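Local coordinates for protein putative polyketide cyclase (Pseudomonas putida KT2440, PDB 3F7X) that is of unknown function but, as a putative polyketide cyclase with a SnoaL-like domain, probably binds a small organic molecule in the pocket of an alpha+beta barrel fold, at residues E24-N27 against A28-A32; P112-N115 against G116-Y119; P39-L42 against A43-E47. All blocks are in the same frame, centred on the assembly; numbering follows the deposited sequence. Where two conformers were deposited one is given.

Contact 1 (E24-N27 against A28-A32); sequences ELVN and AYYAA. With EDO (1,2-ethanediol), chain D.
Val26 and Tyr30, one helical turn apart, lie side by side and point the same way, the valine methyl CG1 resting against the tyrosine ring at CE2 (3.6 Å). With CG1 anti to its own backbone N (chi1 172°), Val26 turns that methyl along the helix toward the ring. The neighbouring tyrosine adds to this apolar packing: Tyr29 CD2 stands 3.7 Å above the Tyr30 ring plane, over its centre. If an alanine stood at Tyr30, Val26 CG1 and the Tyr29 ring edge would probably lose the surface they lean on.

Helix 22-35 lies across the concave side of the curved sheet of this SnoaL-like alpha+beta barrel fold, and its apolar side, with Leu25, Val26, Tyr29 and Tyr30, packs on strands 76-87, 118-130 and 133-141.

Backbone bonds run from residue i+4 to i, from Ala28 N to Glu24 O through Ala31 N to Asn27 O (2.8 Å). Ala31 suits the exposed side, and small Ala28 leaves room for Leu44; Glu24 OE1 bonds back to Thr21 N.

The tip of Tyr29 reaches a site that may mark the pocket, its OH hydrogen-bonded at 2.6 Å to O1 of a 1,2-ethanediol, probably from the crystallisation liquor, that also bonds His51 and Asn139.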
loop_
_atom_site.group_PDB
_atom_site.type_symbol
_atom_site.label_atom_id
_atom_site.label_comp_id
_atom_site.label_asym_id
_atom_site.label_seq_id
_atom_site.Cartn_x
_atom_site.Cartn_y
_atom_site.Cartn_z
ATOM N N GLU A 24 12.365 -13.151 6.847
ATOM C CA GLU A 24 11.985 -14.041 7.910
ATOM C C GLU A 24 11.160 -13.369 9.003
ATOM O O GLU A 24 10.201 -13.945 9.509
ATOM C CB GLU A 24 13.217 -14.699 8.521
ATOM C CG GLU A 24 13.897 -15.702 7.552
ATOM C CD GLU A 24 15.301 -16.154 7.958
ATOM O OE1 GLU A 24 15.972 -15.482 8.762
ATOM O OE2 GLU A 24 15.733 -17.210 7.440
ATOM N N LEU A 25 11.520 -12.153 9.352
ATOM C CA LEU A 25 10.840 -11.376 10.358
ATOM C C LEU A 25 9.372 -11.102 9.941
ATOM O O LEU A 25 8.418 -11.306 10.703
ATOM C CB LEU A 25 11.597 -10.094 10.563
ATOM C CG LEU A 25 11.084 -9.163 11.620
ATOM C CD1 LEU A 25 10.977 -9.763 12.985
ATOM C CD2 LEU A 25 11.964 -7.887 11.690
ATOM N N VAL A 26 9.195 -10.663 8.694
ATOM C CA VAL A 26 7.857 -10.377 8.165
ATOM C C VAL A 26 7.072 -11.676 7.997
ATOM O O VAL A 26 5.883 -11.702 8.287
ATOM C CB VAL A 26 7.927 -9.506 6.894
ATOM C CG1 VAL A 26 6.556 -9.393 6.255
ATOM C CG2 VAL A 26 8.530 -8.132 7.242
ATOM N N ASN A 27 7.707 -12.746 7.542
ATOM C CA ASN A 27 7.018 -14.033 7.516
ATOM C C ASN A 27 6.536 -14.443 8.917
ATOM O O ASN A 27 5.443 -14.965 9.059
ATOM C CB ASN A 27 7.920 -15.129 7.006
ATOM C CG ASN A 27 8.114 -15.111 5.534
ATOM O OD1 ASN A 27 7.302 -14.627 4.803
ATOM N ND2 ASN A 27 9.230 -15.724 5.082
ATOM N N ALA A 28 7.367 -14.215 9.936
ATOM C CA ALA A 28 6.977 -14.544 11.303
ATOM C C ALA A 28 5.807 -13.679 11.785
ATOM O O ALA A 28 4.928 -14.192 12.476
ATOM C CB ALA A 28 8.201 -14.405 12.259
ATOM N N TYR A 29 5.807 -12.407 11.400
ATOM C CA TYR A 29 4.722 -11.498 11.682
ATOM C C TYR A 29 3.421 -12.025 11.149
ATOM O O TYR A 29 2.434 -12.127 11.891
ATOM C CB TYR A 29 5.086 -10.139 11.085
ATOM C CG TYR A 29 4.083 -9.014 11.242
ATOM C CD1 TYR A 29 4.158 -8.158 12.339
ATOM C CD2 TYR A 29 3.192 -8.711 10.253
ATOM C CE1 TYR A 29 3.288 -7.087 12.457
ATOM C CE2 TYR A 29 2.317 -7.637 10.355
ATOM C CZ TYR A 29 2.358 -6.833 11.467
ATOM O OH TYR A 29 1.502 -5.748 11.615
ATOM N N TYR A 30 3.420 -12.427 9.885
ATOM C CA TYR A 30 2.192 -12.940 9.296
ATOM C C TYR A 30 1.821 -14.345 9.782
ATOM O O TYR A 30 0.636 -14.638 9.861
ATOM C CB TYR A 30 2.253 -12.861 7.767
ATOM C CG TYR A 30 2.103 -11.413 7.325
ATOM C CD1 TYR A 30 0.972 -10.684 7.666
ATOM C CD2 TYR A 30 3.100 -10.746 6.649
ATOM C CE1 TYR A 30 0.848 -9.342 7.318
ATOM C CE2 TYR A 30 2.991 -9.428 6.301
ATOM C CZ TYR A 30 1.870 -8.722 6.618
ATOM O OH TYR A 30 1.749 -7.402 6.268
ATOM N N ALA A 31 2.802 -15.205 10.080
ATOM C CA ALA A 31 2.512 -16.484 10.652
ATOM C C ALA A 31 1.772 -16.286 11.979
ATOM O O ALA A 31 0.812 -17.003 12.278
ATOM C CB ALA A 31 3.821 -17.289 10.835
ATOM N N ALA A 32 2.244 -15.363 12.816
ATOM C CA ALA A 32 1.647 -15.080 14.106
ATOM C C ALA A 32 0.272 -14.488 13.951
ATOM O O ALA A 32 -0.652 -14.875 14.666
ATOM C CB ALA A 32 2.551 -14.203 14.954
HETATM C C1 EDO D . -1.743 -5.924 10.651
HETATM O O1 EDO D . -0.550 -5.491 10.057
HETATM C C2 EDO D . -2.171 -5.003 11.819
HETATM O O2 EDO D . -2.404 -3.620 11.383
#

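Contact 2 (P112-N115 against G116-Y119)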
loop_
_atom_site.group_PDB
_atom_site.type_symbol
_atom_site.label_atom_id
_atom_site.label_comp_id
_atom_site.label_asym_id
_atom_site.label_seq_id
_atom_site.Cartn_x
_atom_site.Cartn_y
_atom_site.Cartn_z
ATOM N N PRO A 112 -19.902 -0.181 9.346
ATOM C CA PRO A 112 -21.179 -0.884 9.202
ATOM C C PRO A 112 -21.395 -1.951 10.268
ATOM O O PRO A 112 -20.461 -2.419 10.903
ATOM C CB PRO A 112 -21.073 -1.539 7.817
ATOM C CG PRO A 112 -20.032 -0.728 7.077
ATOM C CD PRO A 112 -19.060 -0.343 8.137
ATOM N N THR A 113 -22.638 -2.348 10.415
ATOM C CA THR A 113 -23.031 -3.407 11.347
ATOM C C THR A 113 -22.416 -4.745 10.926
ATOM O O THR A 113 -22.375 -5.075 9.757
ATOM C CB THR A 113 -24.565 -3.488 11.384
ATOM O OG1 THR A 113 -25.068 -2.192 11.720
ATOM C CG2 THR A 113 -24.993 -4.472 12.406
ATOM N N ALA A 114 -21.908 -5.495 11.891
ATOM C CA ALA A 114 -21.418 -6.854 11.694
ATOM C C ALA A 114 -22.527 -7.870 11.884
ATOM O O ALA A 114 -23.366 -7.743 12.807
ATOM C CB ALA A 114 -20.292 -7.164 12.656
ATOM N N ASN A 115 -22.540 -8.860 11.012
ATOM C CA ASN A 115 -23.468 -10.001 11.119
ATOM C C ASN A 115 -22.851 -11.302 10.615
ATOM O O ASN A 115 -23.550 -12.238 10.227
ATOM C CB ASN A 115 -24.793 -9.682 10.441
ATOM C CG ASN A 115 -24.631 -9.228 9.061
ATOM O OD1 ASN A 115 -23.920 -9.836 8.290
ATOM N ND2 ASN A 115 -25.309 -8.138 8.718
ATOM N N GLY A 116 -21.521 -11.389 10.669
ATOM C CA GLY A 116 -20.817 -12.572 10.228
ATOM C C GLY A 116 -20.545 -12.609 8.747
ATOM O O GLY A 116 -20.225 -13.677 8.211
ATOM N N GLN A 117 -20.588 -11.447 8.092
ATOM C CA GLN A 117 -20.377 -11.527 6.686
ATOM C C GLN A 117 -18.878 -11.746 6.351
ATOM O O GLN A 117 -17.967 -11.415 7.105
ATOM C CB GLN A 117 -21.053 -10.365 5.983
ATOM C CG GLN A 117 -20.516 -9.003 6.313
ATOM C CD GLN A 117 -21.079 -8.449 7.605
ATOM O OE1 GLN A 117 -20.925 -9.045 8.678
ATOM N NE2 GLN A 117 -21.727 -7.294 7.516
ATOM N N THR A 118 -18.664 -12.393 5.213
ATOM C CA THR A 118 -17.314 -12.666 4.758
ATOM C C THR A 118 -16.850 -11.582 3.796
ATOM O O THR A 118 -17.658 -10.931 3.129
ATOM C CB THR A 118 -17.227 -14.038 4.126
ATOM O OG1 THR A 118 -18.112 -14.071 3.030
ATOM C CG2 THR A 118 -17.610 -15.121 5.120
ATOM N N TYR A 119 -15.544 -11.416 3.683
ATOM C CA TYR A 119 -14.987 -10.513 2.720
ATOM C C TYR A 119 -13.669 -11.063 2.231
ATOM O O TYR A 119 -12.980 -11.779 2.951
ATOM C CB TYR A 119 -14.817 -9.116 3.341
ATOM C CG TYR A 119 -14.075 -9.038 4.668
ATOM C CD1 TYR A 119 -14.757 -9.171 5.865
ATOM C CD2 TYR A 119 -12.708 -8.841 4.733
ATOM C CE1 TYR A 119 -14.074 -9.066 7.094
ATOM C CE2 TYR A 119 -12.046 -8.734 5.935
ATOM C CZ TYR A 119 -12.741 -8.850 7.122
ATOM O OH TYR A 119 -12.087 -8.766 8.324
#
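Gly116 follows Asn115 at the outer end of a surface turn, where the chain comes out of the loop 112-115 and swings back toward strand 118-130. Its backbone angles, phi 85° and psi 20°, belong to the left-handed region, and a side chain at this point would run into the carbonyl oxygen of Asn115, which is reason enough for glycine.

Gln117 then folds its side chain back over the turn and joins it to the preceding residues, in the conformer described, one of two modelled. CG sits between the backbone N and the carbonyl carbon, and a bend at chi2 of -82° returns the amide to the loop it has just left. There the two ends of the amide divide the work. OE1 accepts the backbone N-H of Asn115 in a nearly straight bond, 2.8 Å from Asn115 N to Gln117 OE1, while NE2 gives a longer bond of 3.2 Å to Thr113 O. The donor NE2 lies in the carbonyl plane of Thr113, although that oxygen is tilted somewhat out of the glutamine's own amide plane. Glutamine suits the place because one flat group carries both an acceptor, which meets Asn115 N, and a donor, which serves Thr113 O and Val150 O; these bonds would favour this orientation of the amide.

The turn ends the long loop that joins strands 93-104 and 118-130, consecutive antiparallel neighbours forming a beta hairpin of the SnoaL-like sheet. With Thr118 and Tyr119 the chain enters the second of them, paired with the first through backbone bonds of Gln117 to Tyr104 and Tyr119 to Gly102. Helix 143-150 packs alongside, and there the Tyr119 ring meets Trp146 edge-to-face.

Contact 3 (P39-L42 against A43-E47)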
loop_
_atom_site.group_PDB
_atom_site.type_symbol
_atom_site.label_atom_id
_atom_site.label_comp_id
_atom_site.label_asym_id
_atom_site.label_seq_id
_atom_site.Cartn_x
_atom_site.Cartn_y
_atom_site.Cartn_z
ATOM N N PRO A 39 1.187 -13.017 21.584
ATOM C CA PRO A 39 2.509 -12.817 22.148
ATOM C C PRO A 39 3.623 -12.849 21.096
ATOM O O PRO A 39 4.538 -12.016 21.129
ATOM C CB PRO A 39 2.647 -13.970 23.140
ATOM C CG PRO A 39 1.239 -14.267 23.521
ATOM C CD PRO A 39 0.423 -14.064 22.296
ATOM N N ALA A 40 3.565 -13.801 20.175
ATOM C CA ALA A 40 4.569 -13.912 19.128
ATOM C C ALA A 40 4.547 -12.713 18.218
ATOM O O ALA A 40 5.585 -12.214 17.790
ATOM C CB ALA A 40 4.353 -15.193 18.334
ATOM N N PHE A 41 3.352 -12.244 17.898
ATOM C CA PHE A 41 3.156 -11.089 17.003
ATOM C C PHE A 41 3.758 -9.819 17.615
ATOM O O PHE A 41 4.567 -9.137 16.990
ATOM C CB PHE A 41 1.647 -10.939 16.779
ATOM C CG PHE A 41 1.237 -9.831 15.854
ATOM C CD1 PHE A 41 1.226 -10.002 14.471
ATOM C CD2 PHE A 41 0.860 -8.604 16.375
ATOM C CE1 PHE A 41 0.829 -8.957 13.654
ATOM C CE2 PHE A 41 0.496 -7.560 15.549
ATOM C CZ PHE A 41 0.466 -7.745 14.195
ATOM N N LEU A 42 3.391 -9.545 18.862
ATOM C CA LEU A 42 3.817 -8.303 19.505
ATOM C C LEU A 42 5.323 -8.328 19.816
ATOM O O LEU A 42 5.964 -7.281 19.825
ATOM C CB LEU A 42 3.013 -8.071 20.781
ATOM C CG LEU A 42 1.513 -7.784 20.572
ATOM C CD1 LEU A 42 0.787 -7.813 21.912
ATOM C CD2 LEU A 42 1.296 -6.446 19.876
ATOM N N ALA A 43 5.894 -9.516 20.008
ATOM C CA ALA A 43 7.318 -9.643 20.318
ATOM C C ALA A 43 8.192 -9.138 19.189
ATOM O O ALA A 43 9.355 -8.790 19.419
ATOM C CB ALA A 43 7.692 -11.075 20.641
ATOM N N LEU A 44 7.661 -9.148 17.962
ATOM C CA LEU A 44 8.436 -8.732 16.800
ATOM C C LEU A 44 8.508 -7.226 16.631
ATOM O O LEU A 44 9.247 -6.747 15.790
ATOM C CB LEU A 44 7.782 -9.303 15.548
ATOM C CG LEU A 44 7.710 -10.828 15.555
ATOM C CD1 LEU A 44 6.938 -11.342 14.376
ATOM C CD2 LEU A 44 9.079 -11.505 15.626
ATOM N N LEU A 45 7.718 -6.496 17.398
ATOM C CA LEU A 45 7.589 -5.058 17.230
ATOM C C LEU A 45 8.462 -4.289 18.202
ATOM O O LEU A 45 8.650 -4.680 19.370
ATOM C CB LEU A 45 6.142 -4.629 17.515
ATOM C CG LEU A 45 5.048 -5.359 16.711
ATOM C CD1 LEU A 45 3.669 -4.821 17.094
ATOM C CD2 LEU A 45 5.299 -5.302 15.204
ATOM N N SER A 46 8.966 -3.146 17.763
ATOM C CA SER A 46 9.701 -2.316 18.682
ATOM C C SER A 46 8.743 -1.661 19.682
ATOM O O SER A 46 7.547 -1.502 19.443
ATOM C CB SER A 46 10.472 -1.271 17.923
ATOM O OG SER A 46 9.568 -0.363 17.370
ATOM N N GLU A 47 9.266 -1.319 20.849
ATOM C CA GLU A 47 8.446 -0.629 21.869
ATOM C C GLU A 47 7.828 0.664 21.354
ATOM O O GLU A 47 6.736 1.031 21.755
ATOM C CB GLU A 47 9.264 -0.306 23.134
ATOM C CG GLU A 47 8.479 0.503 24.195
ATOM C CD GLU A 47 7.296 -0.236 24.825
ATOM O OE1 GLU A 47 7.215 -1.423 24.678
ATOM O OE2 GLU A 47 6.481 0.374 25.534
#
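Phe41 and Leu42 meet Leu44 and Leu45 in a local contact at the end of a helix, where the short helix 38-43 gives way to strand 45-46 beside strand 133-141 and helix 62-75. The last bond from residue i+4 to i runs from Ala43 N to Pro39 O at 3.1 Å. After it the winding tightens to a three-residue spacing: Leu44 N reaches Phe41 O at 3.2 Å, and Leu45 N reaches Leu42 O at 3.1 Å. Both donors stand well above the plane of the carbonyl they bind, 56° and 58° out of it, as expected where a helix narrows to a final 3-10-like turn. Lys62 NZ is a second donor to Leu42 O and also binds Leu45 O, so this exit is tied to helix 62-75.

In this SnoaL-like fold the helices 22-35 and 38-43 precede all the strands, and this turn leads to the short strand 45-46; Leu44 and Ser46 take backbone bonds to Ile134 on strand 133-141 before the chain turns a corner at Glu47. The side chains share out the faces of the turn. Leu45 points back at the helix, and its CD1 meets Leu42 CD2 at 4.0 Å, two branched apolar chains crossing at a slant. The same methyl comes loosely toward the Phe41 ring, 4.5 Å from CE2. Leu44, with CG beside its backbone N (chi1 -60°), lays CG over Ala40 O at 3.4 Å and carries its methyls toward Leu25 and Ala28 of helix 22-35. Small Ala43 fits the exposed flank, its CB 3.3 Å from Pro39 O. Phe41 turns inward, where its broad ring fills the space between Tyr29, Ala32 and Met69.

Overall arrangement
Along the chain the order is contact 1, contact 3, contact 2, all within the SnoaL-like domain. Contacts 1 and 3 lie on or at the end of the successive helices 22-35 and 38-43, their centres about 11 Å apart, and they touch: Tyr29 CE1 comes within 3.3 Å of Phe41 CE1, and Leu44 packs on the backbone of 28-29. The two helices pack together near the ethanediol, which may mark the pocket. Contact 2 lies across the chain's centre, about 27 Å from contact 1 and 29 Å from contact 3 between centres, at the entrance to strand 118-130. That strand links the regions, since farther along it Phe127 packs against Val26, Tyr29 and Tyr30.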